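Local coordinates for prophage Lp1 protein 11 (Lactobacillus plantarum WCFS1, PDB 3B7H) that probably binds DNA through a Cro/C1-type helix-turn-helix domain, perhaps as a phage transcriptional regulator, and forms a two-chain assembly, at residues A[6-11]-A[65-70]; A[14-19]-A[58-63]. One frame throughout, in Å; residues are numbered along the deposited sequence.

Interaction 1. Residues A[6-11]-A[65-70]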
loop_
_atom_site.group_PDB
_atom_site.type_symbol
_atom_site.label_atom_id
_atom_site.label_comp_id
_atom_site.label_asym_id
_atom_site.label_seq_id
_atom_site.Cartn_x
_atom_site.Cartn_y
_atom_site.Cartn_z
ATOM N N GLU A 6 3.525 10.102 -4.821
ATOM C CA GLU A 6 3.978 10.422 -6.170
ATOM C C GLU A 6 4.374 9.177 -6.974
ATOM O O GLU A 6 3.968 9.014 -8.133
ATOM C CB GLU A 6 5.116 11.452 -6.092
ATOM C CG GLU A 6 4.571 12.788 -5.673
ATOM C CD GLU A 6 5.616 13.842 -5.310
ATOM O OE1 GLU A 6 6.740 13.502 -4.852
ATOM O OE2 GLU A 6 5.275 15.035 -5.481
ATOM N N PHE A 7 5.133 8.269 -6.383
ATOM C CA PHE A 7 5.455 7.042 -7.107
ATOM C C PHE A 7 4.181 6.298 -7.483
ATOM O O PHE A 7 4.014 5.871 -8.627
ATOM C CB PHE A 7 6.318 6.093 -6.281
ATOM C CG PHE A 7 7.782 6.404 -6.303
ATOM C CD1 PHE A 7 8.473 6.426 -7.480
ATOM C CD2 PHE A 7 8.467 6.640 -5.131
ATOM C CE1 PHE A 7 9.830 6.682 -7.506
ATOM C CE2 PHE A 7 9.843 6.921 -5.146
ATOM C CZ PHE A 7 10.514 6.924 -6.328
ATOM N N VAL A 8 3.285 6.157 -6.520
ATOM C CA VAL A 8 2.076 5.382 -6.730
ATOM C C VAL A 8 1.134 6.039 -7.736
ATOM O O VAL A 8 0.602 5.385 -8.636
ATOM C CB VAL A 8 1.357 5.103 -5.367
ATOM C CG1 VAL A 8 -0.079 4.640 -5.585
ATOM C CG2 VAL A 8 2.171 4.062 -4.567
ATOM N N SER A 9 0.905 7.338 -7.580
ATOM C CA SER A 9 -0.037 8.016 -8.433
ATOM C C SER A 9 0.491 8.100 -9.858
ATOM O O SER A 9 -0.280 7.960 -10.810
ATOM C CB SER A 9 -0.413 9.385 -7.843
ATOM O OG SER A 9 0.715 10.226 -7.725
ATOM N N GLU A 10 1.805 8.275 -10.030
ATOM C CA GLU A 10 2.371 8.284 -11.368
ATOM C C GLU A 10 2.241 6.916 -12.029
ATOM O O GLU A 10 1.944 6.825 -13.223
ATOM C CB GLU A 10 3.829 8.744 -11.367
ATOM C CG GLU A 10 3.911 10.234 -11.175
ATOM C CD GLU A 10 5.332 10.799 -10.987
ATOM O OE1 GLU A 10 6.320 10.094 -11.320
ATOM O OE2 GLU A 10 5.419 11.978 -10.507
ATOM N N HIS A 11 2.439 5.849 -11.266
ATOM C CA HIS A 11 2.310 4.506 -11.834
ATOM C C HIS A 11 0.868 4.241 -12.230
ATOM O O HIS A 11 0.572 3.698 -13.304
ATOM C CB HIS A 11 2.762 3.440 -10.821
ATOM C CG HIS A 11 2.832 2.073 -11.400
ATOM N ND1 HIS A 11 3.632 1.771 -12.476
ATOM C CD2 HIS A 11 2.180 0.935 -11.082
ATOM C CE1 HIS A 11 3.483 0.497 -12.785
ATOM N NE2 HIS A 11 2.612 -0.033 -11.946
ATOM N N HIS A 65 -0.661 -6.841 -5.919
ATOM C CA HIS A 65 0.666 -7.416 -6.118
ATOM C C HIS A 65 1.273 -6.997 -7.445
ATOM O O HIS A 65 2.416 -6.525 -7.486
ATOM C CB HIS A 65 0.558 -8.931 -6.028
ATOM C CG HIS A 65 1.826 -9.659 -6.297
ATOM N ND1 HIS A 65 2.971 -9.468 -5.558
ATOM C CD2 HIS A 65 2.106 -10.641 -7.173
ATOM C CE1 HIS A 65 3.916 -10.285 -5.990
ATOM N NE2 HIS A 65 3.418 -11.004 -6.976
ATOM N N ASP A 66 0.514 -7.157 -8.530
ATOM C CA ASP A 66 0.987 -6.743 -9.855
ATOM C C ASP A 66 1.142 -5.226 -10.002
ATOM O O ASP A 66 2.117 -4.751 -10.624
ATOM C CB ASP A 66 0.089 -7.291 -10.957
ATOM C CG ASP A 66 0.360 -8.780 -11.255
ATOM O OD1 ASP A 66 1.436 -9.311 -10.883
ATOM O OD2 ASP A 66 -0.513 -9.420 -11.866
ATOM N N PHE A 67 0.215 -4.478 -9.408
ATOM C CA PHE A 67 0.343 -3.023 -9.334
ATOM C C PHE A 67 1.741 -2.601 -8.859
ATOM O O PHE A 67 2.335 -1.684 -9.404
ATOM C CB PHE A 67 -0.725 -2.415 -8.410
ATOM C CG PHE A 67 -0.597 -0.925 -8.265
ATOM C CD1 PHE A 67 -1.193 -0.084 -9.175
ATOM C CD2 PHE A 67 0.200 -0.383 -7.282
ATOM C CE1 PHE A 67 -1.034 1.294 -9.090
ATOM C CE2 PHE A 67 0.382 0.989 -7.185
ATOM C CZ PHE A 67 -0.226 1.831 -8.092
ATOM N N PHE A 68 2.280 -3.294 -7.875
ATOM C CA PHE A 68 3.522 -2.896 -7.264
ATOM C C PHE A 68 4.760 -3.486 -7.926
ATOM O O PHE A 68 5.854 -3.362 -7.371
ATOM C CB PHE A 68 3.513 -3.237 -5.773
ATOM C CG PHE A 68 2.816 -2.206 -4.911
ATOM C CD1 PHE A 68 3.383 -0.956 -4.722
ATOM C CD2 PHE A 68 1.614 -2.494 -4.288
ATOM C CE1 PHE A 68 2.766 -0.009 -3.943
ATOM C CE2 PHE A 68 0.989 -1.533 -3.501
ATOM C CZ PHE A 68 1.570 -0.301 -3.327
ATOM N N ASP A 69 4.608 -4.099 -9.103
ATOM C CA ASP A 69 5.731 -4.651 -9.840
ATOM C C ASP A 69 6.360 -3.555 -10.665
ATOM O O ASP A 69 6.339 -3.604 -11.901
ATOM C CB ASP A 69 5.262 -5.813 -10.718
ATOM C CG ASP A 69 6.405 -6.634 -11.320
ATOM O OD1 ASP A 69 7.610 -6.410 -10.986
ATOM O OD2 ASP A 69 6.063 -7.535 -12.149
ATOM N N PHE A 70 6.915 -2.557 -9.975
ATOM C CA PHE A 70 7.705 -1.481 -10.599
ATOM C C PHE A 70 8.621 -0.906 -9.559
ATOM O O PHE A 70 8.332 -1.028 -8.376
ATOM C CB PHE A 70 6.833 -0.357 -11.172
ATOM C CG PHE A 70 6.130 0.477 -10.141
ATOM C CD1 PHE A 70 6.580 1.739 -9.836
ATOM C CD2 PHE A 70 4.987 0.007 -9.501
ATOM C CE1 PHE A 70 5.935 2.523 -8.903
ATOM C CE2 PHE A 70 4.336 0.777 -8.566
ATOM C CZ PHE A 70 4.794 2.048 -8.278
HETATM O O HOH W 1 2.112 -2.698 -12.479
#
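His-11 and Phe-70 are brought face to face by two different first torsions. The imidazole of His-11 leaves its helix with CG anti to the backbone N (chi1 -172°), which lays it against Phe-70, whereas Phe-70 holds its ring between its own backbone N and carbonyl carbon (chi1 69°). The two side chains run antiparallel, and the rings stack with centroids 3.7 Å apart and planes 14° from parallel. Each CB also lies over the face of the other ring, so CH-pi contacts extend the stack at both ends. Phe-67 completes an aromatic cluster, its face receiving the CD2 edge of His-11 in an edge-to-face pair. Phe-70 thus covers one face of the imidazole while Phe-67 meets its edge, which should restrict its rotation. Its NE2 is 2.8 Å from the oxygen of water 1, which lies in the imidazole plane and donates to Asp-66 O, also at 2.8 Å; the water ties the histidine to the last turn of helix 64-67. Val-8 adds an aliphatic contact, its CG1 lying 3.8 Å from CZ of Phe-67, so that the valine branch meets the phenylalanine roughly crosswise. Tyr-73 meets the rings of Phe-68 and Phe-70, and Phe-68 also meets Phe-68 of the second subunit, ring planes nearly parallel. The contact therefore fastens helix 4-18 to the end of helix 64-67, with Ile-53 and Cys-57 of helix 50-60 packed on Phe-67.

Interaction 2. Residues A[14-19]-A[58-63]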
loop_
_atom_site.group_PDB
_atom_site.type_symbol
_atom_site.label_atom_id
_atom_site.label_comp_id
_atom_site.label_asym_id
_atom_site.label_seq_id
_atom_site.Cartn_x
_atom_site.Cartn_y
_atom_site.Cartn_z
ATOM N N GLU A 14 0.023 5.931 -15.392
ATOM C CA GLU A 14 0.523 5.159 -16.519
ATOM C C GLU A 14 -0.376 3.991 -16.877
ATOM O O GLU A 14 -0.630 3.755 -18.041
ATOM C CB GLU A 14 1.873 4.557 -16.233
ATOM C CG GLU A 14 3.048 5.497 -16.088
ATOM C CD GLU A 14 4.354 4.724 -15.741
ATOM O OE1 GLU A 14 4.266 3.458 -15.586
ATOM O OE2 GLU A 14 5.454 5.372 -15.664
ATOM N N LEU A 15 -0.803 3.228 -15.882
ATOM C CA LEU A 15 -1.683 2.088 -16.116
ATOM C C LEU A 15 -3.070 2.469 -16.627
ATOM O O LEU A 15 -3.614 1.788 -17.495
ATOM C CB LEU A 15 -1.848 1.238 -14.858
ATOM C CG LEU A 15 -0.633 0.527 -14.273
ATOM C CD1 LEU A 15 -1.041 -0.211 -13.004
ATOM C CD2 LEU A 15 0.011 -0.412 -15.275
ATOM N N ILE A 16 -3.660 3.503 -16.050
ATOM C CA ILE A 16 -4.944 4.054 -16.506
ATOM C C ILE A 16 -4.860 4.451 -17.970
ATOM O O ILE A 16 -5.735 4.115 -18.783
ATOM C CB ILE A 16 -5.308 5.297 -15.689
ATOM C CG1 ILE A 16 -5.784 4.906 -14.300
ATOM C CG2 ILE A 16 -6.401 6.131 -16.356
ATOM C CD1 ILE A 16 -6.102 6.115 -13.375
ATOM N N THR A 17 -3.793 5.165 -18.304
ATOM C CA THR A 17 -3.564 5.665 -19.657
ATOM C C THR A 17 -3.366 4.526 -20.669
ATOM O O THR A 17 -3.894 4.567 -21.792
ATOM C CB THR A 17 -2.350 6.620 -19.664
ATOM O OG1 THR A 17 -2.638 7.719 -18.800
ATOM C CG2 THR A 17 -2.080 7.169 -21.045
ATOM N N GLN A 18 -2.617 3.507 -20.271
ATOM C CA GLN A 18 -2.485 2.299 -21.102
ATOM C C GLN A 18 -3.828 1.608 -21.363
ATOM O O GLN A 18 -4.002 1.014 -22.403
ATOM C CB GLN A 18 -1.471 1.317 -20.494
ATOM C CG GLN A 18 -0.035 1.853 -20.529
ATOM C CD GLN A 18 0.990 0.924 -19.878
ATOM O OE1 GLN A 18 0.651 -0.162 -19.353
ATOM N NE2 GLN A 18 2.273 1.351 -19.918
ATOM N N GLN A 19 -4.795 1.728 -20.460
ATOM C CA GLN A 19 -6.093 1.100 -20.680
ATOM C C GLN A 19 -7.082 2.014 -21.385
ATOM O O GLN A 19 -8.254 1.666 -21.499
ATOM C CB GLN A 19 -6.704 0.589 -19.363
ATOM C CG GLN A 19 -6.049 -0.667 -18.808
ATOM C CD GLN A 19 -6.967 -1.482 -17.911
ATOM O OE1 GLN A 19 -8.202 -1.470 -18.057
ATOM N NE2 GLN A 19 -6.366 -2.213 -16.986
ATOM N N GLY A 58 -8.953 -3.034 -8.734
ATOM C CA GLY A 58 -10.142 -3.792 -9.078
ATOM C C GLY A 58 -10.724 -3.313 -10.391
ATOM O O GLY A 58 -11.072 -4.115 -11.270
ATOM N N THR A 59 -10.818 -1.999 -10.524
ATOM C CA THR A 59 -11.351 -1.349 -11.722
ATOM C C THR A 59 -10.467 -1.610 -12.925
ATOM O O THR A 59 -10.954 -1.769 -14.046
ATOM C CB THR A 59 -11.446 0.173 -11.523
ATOM O OG1 THR A 59 -12.363 0.453 -10.465
ATOM C CG2 THR A 59 -11.912 0.858 -12.784
ATOM N N LEU A 60 -9.162 -1.641 -12.680
ATOM C CA LEU A 60 -8.187 -1.905 -13.720
ATOM C C LEU A 60 -8.072 -3.376 -14.100
ATOM O O LEU A 60 -7.483 -3.681 -15.136
ATOM C CB LEU A 60 -6.828 -1.390 -13.287
ATOM C CG LEU A 60 -6.691 0.127 -13.294
ATOM C CD1 LEU A 60 -5.303 0.454 -12.831
ATOM C CD2 LEU A 60 -6.938 0.717 -14.683
ATOM N N GLY A 61 -8.630 -4.283 -13.278
ATOM C CA GLY A 61 -8.524 -5.726 -13.516
ATOM C C GLY A 61 -7.148 -6.303 -13.202
ATOM O O GLY A 61 -6.744 -7.312 -13.760
ATOM N N ILE A 62 -6.415 -5.650 -12.311
ATOM C CA ILE A 62 -5.108 -6.130 -11.907
ATOM C C ILE A 62 -5.119 -6.355 -10.407
ATOM O O ILE A 62 -5.939 -5.771 -9.701
ATOM C CB ILE A 62 -3.984 -5.131 -12.259
ATOM C CG1 ILE A 62 -4.167 -3.795 -11.554
ATOM C CG2 ILE A 62 -3.926 -4.876 -13.765
ATOM C CD1 ILE A 62 -3.049 -2.808 -11.870
ATOM N N SER A 63 -4.185 -7.184 -9.941
ATOM C CA SER A 63 -3.949 -7.433 -8.512
ATOM C C SER A 63 -3.040 -6.333 -7.971
ATOM O O SER A 63 -2.248 -5.763 -8.725
ATOM C CB SER A 63 -3.292 -8.796 -8.286
ATOM O OG SER A 63 -1.933 -8.809 -8.685
#
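Leu-15 and Ile-62 make the tight side of this contact: their CD1 methyls approach to 3.5 Å, closer than usual for two carbons, as the side chains meet at a slant. Beside them Leu-60, a buried residue, reaches across from the end of helix 50-60 and puts its two methyls to different uses. CD1 comes 4.1 Å from CB of Leu-15, whereas CD2 lies against the carboxamide of Gln-19, with CG1 of Ile-16 a little further off at 4.4 Å. Leu-21 packs on both Leu-60 and Ile-16, and Val-26 of helix 23-30 also reaches Ile-16, so this apolar part belongs to the core of the small helical domain of the Cro/C1 family. Helix 50-60 ends here in a Schellman motif, with Gly-61 at positive phi (74°) as the first residue to leave the helix; Ile-62 follows, and Ser-63 then N-caps helix 64-67 through its OG, which accepts a bond from Asp-66 N. The solvent side is polar and depends on a single long side chain. Gln-19, exposed and just past the end of helix 4-18, runs extended beyond CG and donates from NE2 to Leu-60 O in a short bond of 2.6 Å. That bond is nearly straight (166° at the hydrogen), meets the carbonyl in its plane on a lone pair, and lies close to the amide's own plane. The carboxamide also rests against the leucine side chain, with CD of Gln-19 3.9 Å from CD2 of Leu-60.

In the fold
Helix 4-18 carries both contacts, interaction 1 on its earlier part and interaction 2 on its later part, with centres about 11 Å apart. Along the sequence 14-19 and 58-63 are nested inside the loop closed by 6-11 and 65-70. Helices 50-60 and 64-67 follow each other, so the partners come in reverse order along the first helix. Both contacts thus bring helix 4-18 against the later helices across the intervening helices 23-30 and 34-41, which, as in this family, probably form the helix-turn-helix. The contacts join where Phe-67 CD1 lies 3.8 Å from Leu-15 CD1. Both also touch the second subunit, linking the packing of each all-helical chain to the two-chain assembly.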